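Local coordinates for protein polymerase cofactor (Reston ebolavirus, PDB 4LG2) that binds the backbone of double-stranded RNA through its RNA-binding domain, which serves interferon antagonism, and probably acts as a cofactor of the viral polymerase, at residues P97-H102 with P124-G129. Residues are numbered along the deposited sequence; the frame is centred on the assembly and turned at random.
With nucleotides of chain F.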
# COMPACT_ATOMS: atom_id res chain seq x y z
N PRO A 97 16.66 1.42 0.93
CA PRO A 97 15.89 1.92 -0.20
C PRO A 97 14.49 1.34 -0.15
O PRO A 97 14.28 0.33 0.53
CB PRO A 97 16.65 1.36 -1.42
CG PRO A 97 17.94 0.81 -0.88
CD PRO A 97 17.65 0.41 0.52
N PRO A 98 13.54 1.97 -0.84
CA PRO A 98 12.23 1.34 -0.98
C PRO A 98 12.45 -0.04 -1.59
O PRO A 98 13.18 -0.15 -2.57
CB PRO A 98 11.52 2.25 -1.98
CG PRO A 98 12.19 3.59 -1.83
CD PRO A 98 13.62 3.29 -1.51
N PRO A 99 11.85 -1.09 -1.00
CA PRO A 99 12.09 -2.44 -1.53
C PRO A 99 11.53 -2.61 -2.94
O PRO A 99 10.56 -1.96 -3.31
CB PRO A 99 11.35 -3.35 -0.54
CG PRO A 99 10.33 -2.48 0.09
CD PRO A 99 10.94 -1.11 0.16
N ILE A 100 12.18 -3.46 -3.74
CA ILE A 100 11.66 -3.79 -5.05
C ILE A 100 10.83 -5.07 -4.90
O ILE A 100 11.27 -6.04 -4.31
CB ILE A 100 12.78 -3.99 -6.08
CG1 ILE A 100 13.43 -2.63 -6.39
CG2 ILE A 100 12.24 -4.60 -7.36
CD1 ILE A 100 14.85 -2.72 -6.94
N ILE A 101 9.59 -5.02 -5.37
CA ILE A 101 8.71 -6.17 -5.29
C ILE A 101 8.40 -6.63 -6.70
O ILE A 101 7.77 -5.91 -7.47
CB ILE A 101 7.41 -5.79 -4.58
CG1 ILE A 101 7.74 -5.22 -3.19
CG2 ILE A 101 6.45 -6.96 -4.53
CD1 ILE A 101 6.60 -4.42 -2.57
N HIS A 102 8.83 -7.84 -7.03
CA HIS A 102 8.63 -8.32 -8.38
C HIS A 102 7.25 -8.94 -8.51
O HIS A 102 6.87 -9.79 -7.71
CB HIS A 102 9.71 -9.34 -8.75
CG HIS A 102 11.08 -8.74 -8.88
ND1 HIS A 102 11.53 -8.19 -10.06
CD2 HIS A 102 12.08 -8.60 -7.99
CE1 HIS A 102 12.76 -7.73 -9.88
NE2 HIS A 102 13.12 -7.97 -8.63
N PRO A 124 14.77 7.37 -4.93
CA PRO A 124 13.55 7.50 -4.13
C PRO A 124 13.80 7.06 -2.70
O PRO A 124 14.52 6.10 -2.47
CB PRO A 124 12.58 6.55 -4.83
CG PRO A 124 13.46 5.54 -5.51
CD PRO A 124 14.67 6.29 -5.93
N LYS A 125 13.25 7.80 -1.75
CA LYS A 125 13.42 7.46 -0.35
C LYS A 125 12.12 7.17 0.36
O LYS A 125 11.09 7.77 0.07
CB LYS A 125 14.21 8.53 0.38
CG LYS A 125 15.63 8.57 -0.05
CD LYS A 125 16.41 9.58 0.74
CE LYS A 125 16.08 11.01 0.28
NZ LYS A 125 16.41 11.27 -1.18
N ILE A 126 12.17 6.21 1.28
CA ILE A 126 11.00 5.81 2.03
C ILE A 126 10.54 6.98 2.88
O ILE A 126 9.36 7.25 2.97
CB ILE A 126 11.29 4.59 2.93
CG1 ILE A 126 11.69 3.39 2.08
CG2 ILE A 126 10.09 4.29 3.82
CD1 ILE A 126 11.97 2.15 2.89
N ASP A 127 11.48 7.72 3.47
CA ASP A 127 11.09 8.83 4.34
C ASP A 127 10.60 10.03 3.54
O ASP A 127 10.26 11.06 4.11
CB ASP A 127 12.21 9.24 5.30
CG ASP A 127 13.45 9.74 4.59
OD1 ASP A 127 13.55 9.59 3.36
OD2 ASP A 127 14.35 10.27 5.28
N ARG A 128 10.56 9.91 2.22
CA ARG A 128 9.97 10.97 1.41
C ARG A 128 8.69 10.53 0.73
O ARG A 128 8.15 11.25 -0.11
CB ARG A 128 10.96 11.50 0.39
CG ARG A 128 12.11 12.19 1.07
CD ARG A 128 12.92 13.03 0.08
NE ARG A 128 12.10 13.63 -0.97
CZ ARG A 128 11.86 14.94 -1.07
NH1 ARG A 128 12.34 15.79 -0.16
NH2 ARG A 128 11.11 15.40 -2.07
N GLY A 129 8.22 9.35 1.10
CA GLY A 129 6.92 8.91 0.66
C GLY A 129 6.93 7.73 -0.28
O GLY A 129 5.86 7.25 -0.65
P A F 11 11.02 18.50 2.04
OP1 A F 11 12.33 18.45 2.73
OP2 A F 11 10.58 17.41 1.15
O5' A F 11 9.94 18.67 3.19
C5' A F 11 10.15 19.65 4.19
C4' A F 11 8.98 19.73 5.12
O4' A F 11 7.78 20.09 4.39
C3' A F 11 8.61 18.44 5.80
O3' A F 11 9.48 18.10 6.85
C2' A F 11 7.16 18.71 6.21
O2' A F 11 7.12 19.60 7.31
C1' A F 11 6.66 19.48 4.99
N9 A F 11 6.05 18.57 4.00
C8 A F 11 6.60 18.06 2.85
N7 A F 11 5.80 17.27 2.17
C5 A F 11 4.65 17.24 2.93
C6 A F 11 3.40 16.59 2.78
N6 A F 11 3.09 15.79 1.77
N1 A F 11 2.46 16.79 3.76
C2 A F 11 2.75 17.59 4.78
N3 A F 11 3.88 18.25 5.03
C4 A F 11 4.79 18.04 4.07
P U F 10 10.31 18.50 -3.69
OP1 U F 10 11.77 18.26 -3.58
OP2 U F 10 9.36 17.38 -3.90
O5' U F 10 9.88 19.25 -2.36
C5' U F 10 10.57 20.39 -1.90
C4' U F 10 9.89 21.00 -0.71
O4' U F 10 8.54 21.44 -1.04
C3' U F 10 9.68 20.08 0.47
O3' U F 10 10.86 19.86 1.22
C2' U F 10 8.56 20.78 1.24
O2' U F 10 9.07 21.87 1.99
C1' U F 10 7.71 21.34 0.10
N1 U F 10 6.57 20.45 -0.20
C2 U F 10 5.51 20.52 0.69
O2 U F 10 5.48 21.27 1.64
N3 U F 10 4.47 19.67 0.42
C4 U F 10 4.38 18.77 -0.62
O4 U F 10 3.36 18.10 -0.71
C5 U F 10 5.51 18.74 -1.50
C6 U F 10 6.55 19.56 -1.26
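Pro98 lays its ring against 124-126, offering an edge to Pro124 and a face to Ile126. The CG and CD edge is turned to the Pro124 carbonyl, whose O lies near the ring plane and 3.1 Å from Pro98 CD, while Pro98 CG also faces the Pro124 ring at CB, 4.2 Å away. Ile126 comes over one face of the same ring, almost above its centre, with its CG1 3.7 Å from Pro98 CA and 3.9 Å from Pro98 CG. With CG1 anti to the carbonyl carbon (chi1 -62°), the extended chain (chi2 -179°) carries the delta methyl past the ring to the Pro97-Pro98 peptide, with Ile126 CD1 3.8 Å from Pro97 O and within looser touch of Pro99 CD. No hydrogen bond joins the two segments.

The 126-128 turn is a short 3-10 segment in which Lys125 O and Ile126 O accept the amides of Arg128 and Gly129. Arg128, at the end of this turn, reaches away from the prolines, and its side chain, bent at chi3, brings the guanidinium to two successive phosphates of chain F. Arg128 NH1 lies 2.7 Å from OP2 of A11, an oblique approach, whereas Arg128 NH2 makes a weak bond of 3.2 Å to OP2 of U10, bent to 124° at the donor hydrogen and close to the guanidinium plane.

Trp130 of strand 130-136 touches both Pro98 and Pro124, and Ile55 of helix 44-58 packs on Ile126, so the contact lies where sheet and helices meet. Its chemistry is divided accordingly: apolar packing of prolines and isoleucine joins the approach to edge strand 100-103 with the loop, while two residues beyond Ile126 that loop offers a positive charge to the phosphates, consistent with recognition of the RNA backbone rather than its bases.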